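Local coordinates for gala protein type 1, 3 or 4 (Legionella pneumophila subsp. pneumophila, PDB 4XA9), which is a leucine-rich repeat protein that may bind small GTPases and activate their GTP hydrolysis, at residues 152-165 with 177-189. Sequence-based numbering, arbitrary orientation.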
ATOM      1  N   ASP A 152      18.535   6.711   7.199  1.00 24.62           N
ATOM      2  CA  ASP A 152      18.700   7.548   8.381  1.00 26.42           C
ATOM      3  C   ASP A 152      19.048   8.985   8.014  1.00 28.89           C
ATOM      4  O   ASP A 152      18.470   9.927   8.555  1.00 31.75           O
ATOM      5  CB  ASP A 152      19.783   6.967   9.295  1.00 29.17           C
ATOM      6  CG  ASP A 152      19.351   5.670   9.949  1.00 31.56           C
ATOM      7  OD1 ASP A 152      18.194   5.596  10.413  1.00 30.28           O
ATOM      8  OD2 ASP A 152      20.158   4.721   9.983  1.00 33.98           O
ATOM      9  N   GLU A 153      19.995   9.147   7.094  1.00 29.67           N
ATOM     10  CA  GLU A 153      20.407  10.471   6.633  1.00 31.02           C
ATOM     11  C   GLU A 153      19.198  11.279   6.156  1.00 29.21           C
ATOM     12  O   GLU A 153      19.062  12.468   6.460  1.00 26.35           O
ATOM     13  CB  GLU A 153      21.445  10.338   5.519  1.00 36.02           C
ATOM     14  CG  GLU A 153      21.920  11.660   4.947  1.00 44.73           C
ATOM     15  CD  GLU A 153      23.040  11.491   3.936  1.00 52.02           C
ATOM     16  OE1 GLU A 153      23.875  10.576   4.115  1.00 54.83           O
ATOM     17  OE2 GLU A 153      23.082  12.266   2.958  1.00 54.57           O
ATOM     18  N   GLY A 154      18.308  10.613   5.428  1.00 25.95           N
ATOM     19  CA  GLY A 154      17.082  11.231   4.966  1.00 23.79           C
ATOM     20  C   GLY A 154      16.177  11.783   6.056  1.00 24.17           C
ATOM     21  O   GLY A 154      15.801  12.955   6.011  1.00 24.14           O
ATOM     22  N   VAL A 155      15.813  10.948   7.027  1.00 23.99           N
ATOM     23  CA  VAL A 155      14.871  11.366   8.060  1.00 23.30           C
ATOM     24  C   VAL A 155      15.540  12.270   9.097  1.00 25.67           C
ATOM     25  O   VAL A 155      14.869  13.029   9.798  1.00 25.56           O
ATOM     26  CB  VAL A 155      14.224  10.156   8.777  1.00 23.92           C
ATOM     27  CG1 VAL A 155      13.383   9.347   7.796  1.00 22.52           C
ATOM     28  CG2 VAL A 155      15.271   9.284   9.445  1.00 23.25           C
ATOM     29  N   ILE A 156      16.863  12.189   9.193  1.00 28.43           N
ATOM     30  CA  ILE A 156      17.602  13.114  10.042  1.00 27.49           C
ATOM     31  C   ILE A 156      17.456  14.525   9.471  1.00 27.75           C
ATOM     32  O   ILE A 156      17.226  15.481  10.211  1.00 29.54           O
ATOM     33  CB  ILE A 156      19.087  12.709  10.165  1.00 28.45           C
ATOM     34  CG1 ILE A 156      19.215  11.489  11.080  1.00 28.11           C
ATOM     35  CG2 ILE A 156      19.919  13.856  10.715  1.00 30.51           C
ATOM     36  CD1 ILE A 156      20.597  10.880  11.110  1.00 29.68           C
ATOM     37  N   ALA A 157      17.556  14.652   8.151  1.00 27.99           N
ATOM     38  CA  ALA A 157      17.339  15.944   7.505  1.00 25.93           C
ATOM     39  C   ALA A 157      15.908  16.416   7.738  1.00 24.56           C
ATOM     40  O   ALA A 157      15.682  17.559   8.132  1.00 26.95           O
ATOM     41  CB  ALA A 157      17.641  15.864   6.016  1.00 26.46           C
ATOM     42  N   LEU A 158      14.946  15.524   7.521  1.00 20.55           N
ATOM     43  CA  LEU A 158      13.538  15.855   7.727  1.00 19.55           C
ATOM     44  C   LEU A 158      13.249  16.283   9.164  1.00 22.95           C
ATOM     45  O   LEU A 158      12.414  17.157   9.398  1.00 25.33           O
ATOM     46  CB  LEU A 158      12.648  14.668   7.352  1.00 16.23           C
ATOM     47  CG  LEU A 158      12.587  14.303   5.865  1.00 20.52           C
ATOM     48  CD1 LEU A 158      11.848  12.983   5.674  1.00 21.33           C
ATOM     49  CD2 LEU A 158      11.909  15.413   5.068  1.00 22.77           C
ATOM     50  N   ALA A 159      13.946  15.672  10.120  1.00 22.13           N
ATOM     51  CA  ALA A 159      13.742  15.984  11.531  1.00 26.26           C
ATOM     52  C   ALA A 159      14.067  17.444  11.842  1.00 27.77           C
ATOM     53  O   ALA A 159      13.536  18.013  12.799  1.00 27.22           O
ATOM     54  CB  ALA A 159      14.584  15.059  12.407  1.00 26.66           C
ATOM     55  N   SER A 160      14.935  18.041  11.029  1.00 28.84           N
ATOM     56  CA  SER A 160      15.353  19.425  11.236  1.00 34.32           C
ATOM     57  C   SER A 160      14.338  20.421  10.677  1.00 35.17           C
ATOM     58  O   SER A 160      14.403  21.611  10.987  1.00 34.67           O
ATOM     59  CB  SER A 160      16.723  19.683  10.597  1.00 35.01           C
ATOM     60  OG  SER A 160      16.676  19.534   9.185  1.00 35.59           O
ATOM     61  N   ASN A 161      13.413  19.941   9.847  1.00 30.59           N
ATOM     62  CA  ASN A 161      12.391  20.810   9.263  1.00 30.37           C
ATOM     63  C   ASN A 161      11.338  21.182  10.300  1.00 32.87           C
ATOM     64  O   ASN A 161      10.480  20.373  10.656  1.00 35.32           O
ATOM     65  CB  ASN A 161      11.725  20.147   8.048  1.00 28.85           C
ATOM     66  CG  ASN A 161      10.854  21.117   7.252  1.00 29.66           C
ATOM     67  OD1 ASN A 161      10.315  22.082   7.802  1.00 30.34           O
ATOM     68  ND2 ASN A 161      10.691  20.847   5.957  1.00 25.63           N
ATOM     69  N   ILE A 162      11.394  22.432  10.743  1.00 30.06           N
ATOM     70  CA  ILE A 162      10.561  22.925  11.832  1.00 31.36           C
ATOM     71  C   ILE A 162       9.078  23.022  11.451  1.00 30.12           C
ATOM     72  O   ILE A 162       8.195  23.075  12.318  1.00 29.59           O
ATOM     73  CB  ILE A 162      11.079  24.309  12.301  1.00 39.06           C
ATOM     74  CG1 ILE A 162      11.181  24.352  13.823  1.00 42.47           C
ATOM     75  CG2 ILE A 162      10.253  25.450  11.716  1.00 36.91           C
ATOM     76  CD1 ILE A 162      12.344  23.542  14.356  1.00 43.95           C
ATOM     77  N   ASN A 163       8.806  23.018  10.149  1.00 26.46           N
ATOM     78  CA  ASN A 163       7.452  23.186   9.646  1.00 24.94           C
ATOM     79  C   ASN A 163       6.603  21.913   9.694  1.00 23.49           C
ATOM     80  O   ASN A 163       5.383  21.982   9.808  1.00 23.85           O
ATOM     81  CB  ASN A 163       7.502  23.709   8.205  1.00 27.77           C
ATOM     82  CG  ASN A 163       8.198  25.053   8.095  1.00 30.16           C
ATOM     83  OD1 ASN A 163       9.291  25.163   7.539  1.00 33.75           O
ATOM     84  ND2 ASN A 163       7.559  26.083   8.620  1.00 28.43           N
ATOM     85  N   ILE A 164       7.239  20.753   9.600  1.00 21.19           N
ATOM     86  CA  ILE A 164       6.484  19.507   9.498  1.00 24.30           C
ATOM     87  C   ILE A 164       5.794  19.131  10.804  1.00 24.85           C
ATOM     88  O   ILE A 164       6.443  18.982  11.840  1.00 29.87           O
ATOM     89  CB  ILE A 164       7.383  18.339   9.067  1.00 25.85           C
ATOM     90  CG1 ILE A 164       8.175  18.711   7.817  1.00 28.28           C
ATOM     91  CG2 ILE A 164       6.543  17.084   8.811  1.00 24.85           C
ATOM     92  CD1 ILE A 164       9.112  17.612   7.355  1.00 31.90           C
ATOM     93  N   LYS A 165       4.474  18.963  10.745  1.00 22.40           N
ATOM     94  CA  LYS A 165       3.688  18.559  11.910  1.00 21.34           C
ATOM     95  C   LYS A 165       3.347  17.074  11.847  1.00 22.05           C
ATOM     96  O   LYS A 165       3.189  16.412  12.873  1.00 21.79           O
ATOM     97  CB  LYS A 165       2.402  19.382  12.008  1.00 21.84           C
ATOM     98  CG  LYS A 165       2.629  20.850  12.324  1.00 27.28           C
ATOM     99  CD  LYS A 165       3.165  21.026  13.732  1.00 36.11           C
ATOM    100  CE  LYS A 165       3.420  22.491  14.049  1.00 44.38           C
ATOM    101  NZ  LYS A 165       4.487  23.073  13.186  1.00 47.79           N
ATOM    102  N   ILE A 177      19.148   5.209  14.519  1.00 25.89           N
ATOM    103  CA  ILE A 177      19.834   6.476  14.290  1.00 29.73           C
ATOM    104  C   ILE A 177      18.881   7.562  13.799  1.00 30.61           C
ATOM    105  O   ILE A 177      18.881   8.690  14.302  1.00 27.60           O
ATOM    106  CB  ILE A 177      20.963   6.320  13.254  1.00 32.52           C
ATOM    107  CG1 ILE A 177      21.923   5.204  13.671  1.00 34.00           C
ATOM    108  CG2 ILE A 177      21.695   7.640  13.053  1.00 36.05           C
ATOM    109  CD1 ILE A 177      22.567   5.430  15.010  1.00 36.42           C
ATOM    110  N   GLY A 178      18.075   7.217  12.803  1.00 28.52           N
ATOM    111  CA  GLY A 178      17.119   8.160  12.254  1.00 25.97           C
ATOM    112  C   GLY A 178      15.960   8.390  13.199  1.00 24.07           C
ATOM    113  O   GLY A 178      15.515   9.520  13.387  1.00 23.84           O
ATOM    114  N   ALA A 179      15.474   7.311  13.801  1.00 28.51           N
ATOM    115  CA  ALA A 179      14.306   7.387  14.672  1.00 26.55           C
ATOM    116  C   ALA A 179      14.588   8.249  15.898  1.00 24.88           C
ATOM    117  O   ALA A 179      13.732   9.021  16.331  1.00 28.50           O
ATOM    118  CB  ALA A 179      13.865   5.993  15.090  1.00 24.41           C
ATOM    119  N   ILE A 180      15.790   8.126  16.451  1.00 21.68           N
ATOM    120  CA  ILE A 180      16.163   8.921  17.614  1.00 23.39           C
ATOM    121  C   ILE A 180      16.153  10.418  17.288  1.00 24.94           C
ATOM    122  O   ILE A 180      15.679  11.229  18.086  1.00 26.36           O
ATOM    123  CB  ILE A 180      17.541   8.489  18.163  1.00 25.61           C
ATOM    124  CG1 ILE A 180      17.411   7.134  18.858  1.00 25.55           C
ATOM    125  CG2 ILE A 180      18.080   9.518  19.156  1.00 28.94           C
ATOM    126  CD1 ILE A 180      18.732   6.484  19.229  1.00 26.17           C
ATOM    127  N   GLU A 181      16.636  10.791  16.106  1.00 27.53           N
ATOM    128  CA  GLU A 181      16.634  12.204  15.732  1.00 31.40           C
ATOM    129  C   GLU A 181      15.206  12.714  15.522  1.00 29.36           C
ATOM    130  O   GLU A 181      14.880  13.840  15.894  1.00 25.77           O
ATOM    131  CB  GLU A 181      17.487  12.437  14.482  1.00 35.30           C
ATOM    132  CG  GLU A 181      18.953  12.082  14.698  1.00 41.56           C
ATOM    133  CD  GLU A 181      19.528  12.713  15.961  1.00 46.29           C
ATOM    134  OE1 GLU A 181      19.378  13.942  16.143  1.00 47.56           O
ATOM    135  OE2 GLU A 181      20.109  11.968  16.781  1.00 46.39           O
ATOM    136  N   LEU A 182      14.348  11.878  14.947  1.00 24.51           N
ATOM    137  CA  LEU A 182      12.937  12.225  14.828  1.00 22.74           C
ATOM    138  C   LEU A 182      12.285  12.356  16.207  1.00 22.07           C
ATOM    139  O   LEU A 182      11.429  13.212  16.420  1.00 21.74           O
ATOM    140  CB  LEU A 182      12.195  11.181  13.987  1.00 24.03           C
ATOM    141  CG  LEU A 182      12.438  11.259  12.478  1.00 22.46           C
ATOM    142  CD1 LEU A 182      11.836  10.052  11.773  1.00 23.85           C
ATOM    143  CD2 LEU A 182      11.863  12.546  11.909  1.00 22.21           C
ATOM    144  N   ALA A 183      12.692  11.504  17.142  1.00 23.13           N
ATOM    145  CA  ALA A 183      12.160  11.563  18.498  1.00 24.61           C
ATOM    146  C   ALA A 183      12.523  12.879  19.179  1.00 27.90           C
ATOM    147  O   ALA A 183      11.723  13.434  19.934  1.00 31.30           O
ATOM    148  CB  ALA A 183      12.670  10.386  19.320  1.00 22.68           C
ATOM    149  N   LYS A 184      13.728  13.371  18.902  1.00 27.48           N
ATOM    150  CA  LYS A 184      14.211  14.612  19.500  0.64 29.42           C
ATOM    151  C   LYS A 184      13.463  15.836  18.972  1.00 32.54           C
ATOM    152  O   LYS A 184      13.426  16.880  19.632  1.00 33.41           O
ATOM    153  CB  LYS A 184      15.716  14.770  19.258  0.64 29.78           C
ATOM    154  CG  LYS A 184      16.573  13.763  20.013  0.64 30.90           C
ATOM    155  CD  LYS A 184      18.059  13.967  19.744  0.64 32.10           C
ATOM    156  CE  LYS A 184      18.894  12.955  20.516  0.64 31.96           C
ATOM    157  NZ  LYS A 184      20.353  13.098  20.242  0.64 33.74           N
ATOM    158  N   ASN A 185      12.876  15.702  17.781  1.00 30.35           N
ATOM    159  CA  ASN A 185      12.072  16.758  17.168  1.00 31.00           C
ATOM    160  C   ASN A 185      10.951  17.211  18.099  1.00 30.51           C
ATOM    161  O   ASN A 185      10.285  16.382  18.719  1.00 28.96           O
ATOM    162  CB  ASN A 185      11.481  16.268  15.840  1.00 29.66           C
ATOM    163  CG  ASN A 185      10.558  17.279  15.197  1.00 27.72           C
ATOM    164  OD1 ASN A 185       9.436  17.482  15.656  1.00 28.20           O
ATOM    165  ND2 ASN A 185      11.006  17.882  14.101  1.00 29.08           N
ATOM    166  N   ASN A 186      10.739  18.521  18.189  1.00 31.86           N
ATOM    167  CA  ASN A 186       9.727  19.067  19.091  1.00 33.40           C
ATOM    168  C   ASN A 186       8.509  19.664  18.402  1.00 32.01           C
ATOM    169  O   ASN A 186       7.720  20.353  19.040  1.00 33.05           O
ATOM    170  CB  ASN A 186      10.348  20.136  19.993  1.00 40.00           C
ATOM    171  CG  ASN A 186      11.391  19.570  20.930  1.00 47.07           C
ATOM    172  OD1 ASN A 186      11.056  18.925  21.924  1.00 49.67           O
ATOM    173  ND2 ASN A 186      12.661  19.820  20.629  1.00 50.02           N
ATOM    174  N   GLN A 187       8.342  19.407  17.107  1.00 33.65           N
ATOM    175  CA  GLN A 187       7.196  19.962  16.387  1.00 31.85           C
ATOM    176  C   GLN A 187       6.203  18.893  15.932  1.00 30.18           C
ATOM    177  O   GLN A 187       4.995  19.139  15.904  1.00 31.54           O
ATOM    178  CB  GLN A 187       7.661  20.779  15.176  1.00 32.98           C
ATOM    179  CG  GLN A 187       8.365  22.071  15.537  1.00 38.15           C
ATOM    180  CD  GLN A 187       9.802  21.852  15.943  1.00 48.30           C
ATOM    181  OE1 GLN A 187      10.507  21.030  15.353  1.00 52.77           O
ATOM    182  NE2 GLN A 187      10.248  22.582  16.958  1.00 52.74           N
ATOM    183  N   LEU A 188       6.711  17.718  15.574  1.00 25.58           N
ATOM    184  CA  LEU A 188       5.861  16.619  15.112  1.00 24.77           C
ATOM    185  C   LEU A 188       4.804  16.229  16.141  1.00 26.07           C
ATOM    186  O   LEU A 188       5.113  16.006  17.312  1.00 28.10           O
ATOM    187  CB  LEU A 188       6.711  15.393  14.774  1.00 25.51           C
ATOM    188  CG  LEU A 188       7.668  15.482  13.586  1.00 25.07           C
ATOM    189  CD1 LEU A 188       8.506  14.213  13.522  1.00 25.08           C
ATOM    190  CD2 LEU A 188       6.892  15.678  12.287  1.00 22.55           C
ATOM    191  N   THR A 189       3.558  16.147  15.691  1.00 22.13           N
ATOM    192  CA  THR A 189       2.461  15.704  16.544  0.82 22.67           C
ATOM    193  C   THR A 189       1.995  14.310  16.140  1.00 20.62           C
ATOM    194  O   THR A 189       1.335  13.619  16.905  1.00 22.36           O
ATOM    195  CB  THR A 189       1.265  16.668  16.477  0.82 25.04           C
ATOM    196  OG1 THR A 189       0.767  16.721  15.133  0.82 26.09           O
ATOM    197  CG2 THR A 189       1.678  18.062  16.918  0.82 24.51           C
TER
HETATM  198  O   HOH W   1       9.257  19.166  12.650  1.00 30.56           O
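V155 presses its CG2 methyl against the bare backbone of G178, 3.5 Å from the CA. Glycine suits this place because V155 CG2 and D152 OD1 close on it and leave room for backbone alone; OD1 accepts the G178 N-H from above the carboxylate plane (2.9 Å), while OD2 is hydrogen-bonded with S175 OG. G178 and A159 let helices 152-159 and 177-184 come close, their axes 8.1 Å apart at closest approach; they run nearly parallel (7°), as stacked turns of a solenoid do. On one flank I156 lays its CG1 over the CG methylene of E181, so the aliphatic part of the glutamate packs on the isoleucine. Further along, A159 is small enough to let the fork of L182 in: CD2 meets A159 CB at 3.7 Å, and CD1 reaches V155 CB.

Beyond the helices N185 bridges the loops. With its CG anti to the backbone N (chi1 176°), ND2 points at A159 O (2.8 Å) and also donates to a water that hydrogen-bonds to N161 O and I164 O; OD1 makes an Asx turn with Q187 N, widened to an Asx motif by L188 N. The bent Q187 sets its amide against the I162 tip, and L188 CD2 packs beside I164 CG2.

Finally, T189 N hydrogen-bonds to K165 O (2.9 Å), leading into parallel strands 166-168 and 190-192. L182 and L188 also touch L167, so two successive helix-loop-strand turns join here, between helices 129-135 and 203-207.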